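Local coordinates for protein phenylacetaldehyde dehydrogenase (Burkholderia cenocepacia, PDB 4O5H) that probably oxidises phenylacetaldehyde to phenylacetate with NAD+ as the hydride acceptor, at residues D93-M98 and W145-E150; Y169-P174 and K504-N509. All blocks are in the same frame, centred on the assembly; numbering follows the deposited sequence. Where two conformers were deposited one is given.

Contact 1. Residues D93-M98 and W145-E150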
# COMPACT_ATOMS: atom_id res chain seq x y z
N ASP A 93 -8.49 -17.39 21.18
CA ASP A 93 -7.46 -17.00 22.16
C ASP A 93 -7.09 -15.52 21.97
O ASP A 93 -6.99 -14.76 22.92
CB ASP A 93 -6.19 -17.87 22.06
CG ASP A 93 -6.41 -19.33 22.37
OD1 ASP A 93 -7.29 -19.68 23.20
OD2 ASP A 93 -5.73 -20.17 21.76
N ARG A 94 -6.86 -15.12 20.72
CA ARG A 94 -6.50 -13.75 20.45
C ARG A 94 -7.64 -12.80 20.88
O ARG A 94 -7.41 -11.77 21.48
CB ARG A 94 -6.17 -13.55 18.95
CG ARG A 94 -5.11 -14.52 18.40
CD ARG A 94 -4.44 -14.05 17.11
NE ARG A 94 -5.36 -13.72 16.03
CZ ARG A 94 -5.77 -14.58 15.08
NH1 ARG A 94 -5.33 -15.85 15.09
NH2 ARG A 94 -6.64 -14.18 14.12
N GLU A 95 -8.86 -13.20 20.57
CA GLU A 95 -10.05 -12.45 20.94
C GLU A 95 -10.10 -12.25 22.45
O GLU A 95 -10.25 -11.12 22.93
CB GLU A 95 -11.29 -13.22 20.43
CG GLU A 95 -12.64 -12.62 20.77
CD GLU A 95 -13.75 -13.54 20.26
OE1 GLU A 95 -13.90 -14.65 20.81
OE2 GLU A 95 -14.44 -13.12 19.29
N ARG A 96 -9.93 -13.35 23.18
CA ARG A 96 -10.06 -13.33 24.64
C ARG A 96 -9.04 -12.38 25.25
O ARG A 96 -9.37 -11.53 26.09
CB ARG A 96 -9.89 -14.72 25.22
CG ARG A 96 -10.04 -14.74 26.74
CD ARG A 96 -9.90 -16.09 27.36
NE ARG A 96 -10.90 -17.05 26.90
CZ ARG A 96 -12.13 -17.27 27.40
NH1 ARG A 96 -12.67 -16.51 28.35
NH2 ARG A 96 -12.87 -18.25 26.89
N LEU A 97 -7.79 -12.51 24.81
CA LEU A 97 -6.70 -11.72 25.38
C LEU A 97 -6.91 -10.21 25.10
O LEU A 97 -6.66 -9.37 25.96
CB LEU A 97 -5.34 -12.16 24.86
CG LEU A 97 -4.92 -13.58 25.27
CD1 LEU A 97 -3.70 -13.99 24.48
CD2 LEU A 97 -4.61 -13.64 26.74
N MET A 98 -7.33 -9.89 23.90
CA MET A 98 -7.59 -8.49 23.53
C MET A 98 -8.71 -7.93 24.37
O MET A 98 -8.65 -6.76 24.77
CB MET A 98 -7.88 -8.38 22.05
CG MET A 98 -6.66 -8.70 21.19
SD MET A 98 -6.99 -8.52 19.42
CE MET A 98 -7.20 -6.77 19.33
N TRP A 145 -12.86 -8.66 15.54
CA TRP A 145 -12.42 -9.09 14.22
C TRP A 145 -11.58 -10.35 14.24
O TRP A 145 -11.52 -11.05 13.22
CB TRP A 145 -11.65 -8.00 13.44
CG TRP A 145 -12.56 -7.01 12.77
CD1 TRP A 145 -12.65 -5.71 13.02
CD2 TRP A 145 -13.55 -7.29 11.76
NE1 TRP A 145 -13.61 -5.11 12.22
CE2 TRP A 145 -14.17 -6.07 11.43
CE3 TRP A 145 -13.91 -8.43 11.07
CZ2 TRP A 145 -15.19 -5.98 10.51
CZ3 TRP A 145 -14.93 -8.36 10.19
CH2 TRP A 145 -15.55 -7.14 9.88
N ALA A 146 -10.98 -10.69 15.39
CA ALA A 146 -10.09 -11.81 15.42
C ALA A 146 -10.76 -13.11 14.98
O ALA A 146 -10.09 -13.97 14.36
CB ALA A 146 -9.48 -11.95 16.80
N THR A 147 -12.07 -13.25 15.25
CA THR A 147 -12.78 -14.46 14.89
C THR A 147 -13.54 -14.36 13.57
O THR A 147 -14.20 -15.32 13.20
CB THR A 147 -13.78 -14.87 16.00
OG1 THR A 147 -14.49 -13.72 16.44
CG2 THR A 147 -12.99 -15.46 17.21
N LYS A 148 -13.42 -13.23 12.85
CA LYS A 148 -14.27 -12.93 11.72
C LYS A 148 -13.49 -12.53 10.47
O LYS A 148 -14.03 -11.87 9.57
CB LYS A 148 -15.23 -11.84 12.13
CG LYS A 148 -16.16 -12.26 13.26
CD LYS A 148 -16.91 -11.11 13.83
CE LYS A 148 -17.67 -11.50 15.10
NZ LYS A 148 -16.74 -11.82 16.23
N ILE A 149 -12.23 -12.92 10.40
CA ILE A 149 -11.43 -12.63 9.20
C ILE A 149 -11.73 -13.76 8.20
O ILE A 149 -11.52 -14.91 8.53
CB ILE A 149 -9.96 -12.57 9.55
CG1 ILE A 149 -9.72 -11.34 10.42
CG2 ILE A 149 -9.10 -12.43 8.29
CD1 ILE A 149 -8.53 -11.48 11.31
N GLU A 150 -12.28 -13.41 7.02
CA GLU A 150 -12.74 -14.41 6.08
C GLU A 150 -12.06 -14.27 4.73
O GLU A 150 -11.88 -13.19 4.27
CB GLU A 150 -14.25 -14.41 5.98
CG GLU A 150 -14.87 -14.79 7.31
CD GLU A 150 -16.38 -14.90 7.32
OE1 GLU A 150 -17.05 -14.61 6.27
OE2 GLU A 150 -16.92 -15.24 8.42
O HOH W 1 -16.35 -11.22 19.15
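Glu95 reaches Thr147 with a fully stretched side chain: its CG stands opposite the backbone N (chi1 177°) and the next bond continues the same line, which carries the carboxylate off helix 91-107 toward the turn. Thr147 presents its hydroxyl from the other side, with OG1 set between its own backbone N and carbonyl carbon (chi1 45°) and CG2 also turned to the carboxylate. OG1 donates to Glu95 OE2 over 2.9 Å, coming from above the carboxylate plane, 44° out of it. Alongside this bond the methyl CG2 of Thr147 rests 3.5 Å from the same OE2, and the glutamate chain runs roughly perpendicular to the threonine.

Lys148 closes the polar cluster. Bent at its last torsion, it brings NZ back to donate to Thr147 OG1 at 3.0 Å and also to the carbonyl of Gly144. NZ stays 4.0 Å from Glu95 OE2, too far for a salt bridge, and a water spans that gap, donating to OE2 and accepting from NZ.

Residues Trp145 to Lys148 form a type I beta turn, closed by Lys148 N to Trp145 O, where the chain leaves helix 124-145 on its way to strand 153-154. The contact thus fastens a helix exit to the flank of helix 91-107. Behind these polar groups Ala146 CB packs on the helix backbone, 4.0 Å from Glu95 N. In one of two modelled conformers Arg94, bent at chi3, passes Ala146 to hydrogen-bond the carbonyl of Ala200 in the last turn of helix 187-201; Ile149 CD1 then lies, less certainly, at the Arg94 guanidinium edge, 4.3 Å from NH2.

Contact 2. Residues Y169-P174 and K504-N509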
# COMPACT_ATOMS: atom_id res chain seq x y z
N TYR A 169 -9.65 -20.76 -3.72
CA TYR A 169 -10.00 -19.94 -2.58
C TYR A 169 -8.85 -19.06 -2.17
O TYR A 169 -7.78 -19.19 -2.70
CB TYR A 169 -10.46 -20.79 -1.40
CG TYR A 169 -9.41 -21.70 -0.78
CD1 TYR A 169 -9.17 -22.98 -1.29
CD2 TYR A 169 -8.69 -21.31 0.33
CE1 TYR A 169 -8.20 -23.81 -0.72
CE2 TYR A 169 -7.72 -22.15 0.93
CZ TYR A 169 -7.49 -23.40 0.38
OH TYR A 169 -6.56 -24.23 0.94
N THR A 170 -9.12 -18.07 -1.33
CA THR A 170 -8.13 -17.20 -0.75
C THR A 170 -8.10 -17.39 0.77
O THR A 170 -9.14 -17.69 1.41
CB THR A 170 -8.34 -15.71 -1.09
OG1 THR A 170 -9.57 -15.26 -0.54
CG2 THR A 170 -8.34 -15.49 -2.60
N ARG A 171 -6.90 -17.27 1.32
CA ARG A 171 -6.63 -17.28 2.76
C ARG A 171 -6.09 -15.96 3.13
O ARG A 171 -5.30 -15.37 2.38
CB ARG A 171 -5.48 -18.17 3.11
CG ARG A 171 -5.74 -19.62 3.01
CD ARG A 171 -4.46 -20.45 3.11
NE ARG A 171 -3.58 -20.15 4.22
CZ ARG A 171 -3.71 -20.58 5.47
NH1 ARG A 171 -4.69 -21.40 5.83
NH2 ARG A 171 -2.83 -20.20 6.36
N LYS A 172 -6.46 -15.47 4.30
CA LYS A 172 -5.89 -14.24 4.77
C LYS A 172 -4.91 -14.61 5.87
O LYS A 172 -5.31 -15.24 6.83
CB LYS A 172 -6.98 -13.26 5.19
CG LYS A 172 -7.73 -12.72 4.00
CD LYS A 172 -8.64 -11.58 4.39
CE LYS A 172 -9.41 -11.08 3.18
NZ LYS A 172 -10.52 -10.20 3.68
N GLU A 173 -3.63 -14.36 5.65
CA GLU A 173 -2.63 -14.72 6.64
C GLU A 173 -2.16 -13.44 7.29
O GLU A 173 -2.25 -12.38 6.69
CB GLU A 173 -1.49 -15.43 5.94
CG GLU A 173 -1.99 -16.70 5.23
CD GLU A 173 -0.88 -17.52 4.61
OE1 GLU A 173 0.21 -16.97 4.38
OE2 GLU A 173 -1.12 -18.73 4.35
N PRO A 174 -1.70 -13.51 8.53
CA PRO A 174 -1.11 -12.29 9.10
C PRO A 174 0.06 -11.81 8.25
O PRO A 174 0.82 -12.62 7.73
CB PRO A 174 -0.60 -12.73 10.48
CG PRO A 174 -0.77 -14.19 10.55
CD PRO A 174 -1.60 -14.66 9.41
N LYS A 504 -3.35 -15.07 0.28
CA LYS A 504 -2.78 -16.20 -0.44
C LYS A 504 -3.89 -16.85 -1.24
O LYS A 504 -4.87 -17.34 -0.65
CB LYS A 504 -2.15 -17.20 0.53
CG LYS A 504 -1.66 -18.51 -0.11
CD LYS A 504 -1.11 -19.51 0.89
CE LYS A 504 0.26 -19.11 1.39
NZ LYS A 504 0.66 -19.91 2.60
N SER A 505 -3.75 -16.88 -2.55
CA SER A 505 -4.67 -17.63 -3.38
C SER A 505 -4.22 -19.11 -3.43
O SER A 505 -3.05 -19.40 -3.50
CB SER A 505 -4.71 -17.07 -4.78
OG SER A 505 -5.27 -15.79 -4.78
N VAL A 506 -5.19 -20.02 -3.39
CA VAL A 506 -4.95 -21.45 -3.46
C VAL A 506 -5.82 -22.02 -4.57
O VAL A 506 -7.02 -21.75 -4.62
CB VAL A 506 -5.32 -22.13 -2.12
CG1 VAL A 506 -5.00 -23.62 -2.16
CG2 VAL A 506 -4.54 -21.47 -0.98
N MET A 507 -5.22 -22.82 -5.45
CA MET A 507 -5.94 -23.35 -6.59
C MET A 507 -5.55 -24.79 -6.79
O MET A 507 -4.43 -25.09 -7.15
CB MET A 507 -5.61 -22.53 -7.84
CG MET A 507 -6.39 -22.95 -9.09
SD MET A 507 -5.84 -22.07 -10.59
CE MET A 507 -6.97 -20.77 -10.88
N MET A 508 -6.51 -25.68 -6.55
CA MET A 508 -6.28 -27.12 -6.56
C MET A 508 -6.98 -27.76 -7.75
O MET A 508 -8.18 -27.65 -7.91
CB MET A 508 -6.82 -27.74 -5.31
CG MET A 508 -6.31 -27.13 -4.03
SD MET A 508 -6.47 -28.26 -2.63
CE MET A 508 -5.95 -27.24 -1.28
N ASN A 509 -6.21 -28.46 -8.57
CA ASN A 509 -6.78 -29.27 -9.63
C ASN A 509 -7.01 -30.66 -9.07
O ASN A 509 -6.05 -31.40 -8.82
CB ASN A 509 -5.84 -29.32 -10.81
CG ASN A 509 -6.31 -30.26 -11.90
OD1 ASN A 509 -7.43 -30.73 -11.95
ND2 ASN A 509 -5.40 -30.54 -12.82
O HOH W 2 2.75 -18.03 4.44
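Tyr169 and Val506 rise together from neighbouring strands, the valine set against one face of the phenol ring. Val506 CB sits 3.7 Å from the ring centroid, 18° off the normal, a CH-pi contact displaced toward the rim at CZ. The tyrosine takes this pose because its CG is held between the backbone N and the carbonyl carbon (chi1 65°), leaning the ring over the neighbouring strand. Met508 comes to the edge of the same ring, its CE 3.8 Å from Tyr169 OH.

The strands run antiparallel, with Tyr169-Val506 and Arg171-Lys504 as hydrogen-bonded pairs and Thr170-Ser505 the non-hydrogen-bonded pair between them. Val506 N to Tyr169 O measures 2.8 Å, and Lys504 N to Arg171 O is the straightest of the four backbone bonds at 172°.

On the face that carries Tyr169 and Val506, Arg171 and Lys504 stand next to each other, and Glu173 joins their ends. Arg171 holds Glu173 OE2 side-on, through NE at 2.8 Å and NH2 at 3.0 Å, with the oxygen almost in the guanidinium plane. OE2 offers its anti lone pair to NE and its syn lone pair to Lys504 NZ, at 2.8 Å. NZ also donates to the carbonyls of Ile461 and Val458 of the second subunit, whose strand pairs in parallel with residues 505-508 and carries the sheet across the dimer interface, consistent with the bridging (oligomerisation) element of aldehyde dehydrogenases.

With three donors on one oxygen and two cationic groups beside it, Glu173 is probably kept ionised, its charge shared between Arg171 and Lys504.

Overall arrangement
Contact 1 closes along the chain before contact 2 opens, and their centres lie about 20 Å apart. They nevertheless meet directly: Ile149 CG2 packs 3.8 Å from Lys172 CB, and Lys172 NZ makes a weak hydrogen bond to the carbonyl of Glu150 while forming a salt bridge with Asp498. The loop leaving contact 1 is thereby laid against the strand used in contact 2. Contact 1 is a surface junction within one subunit, about 24 Å from the chain's centre, whereas contact 2 lies about 34 Å out, where the second subunit joins the sheet. The bound sodium ion, held by Val51, Asp119 and Asp212, involves residues of neither contact.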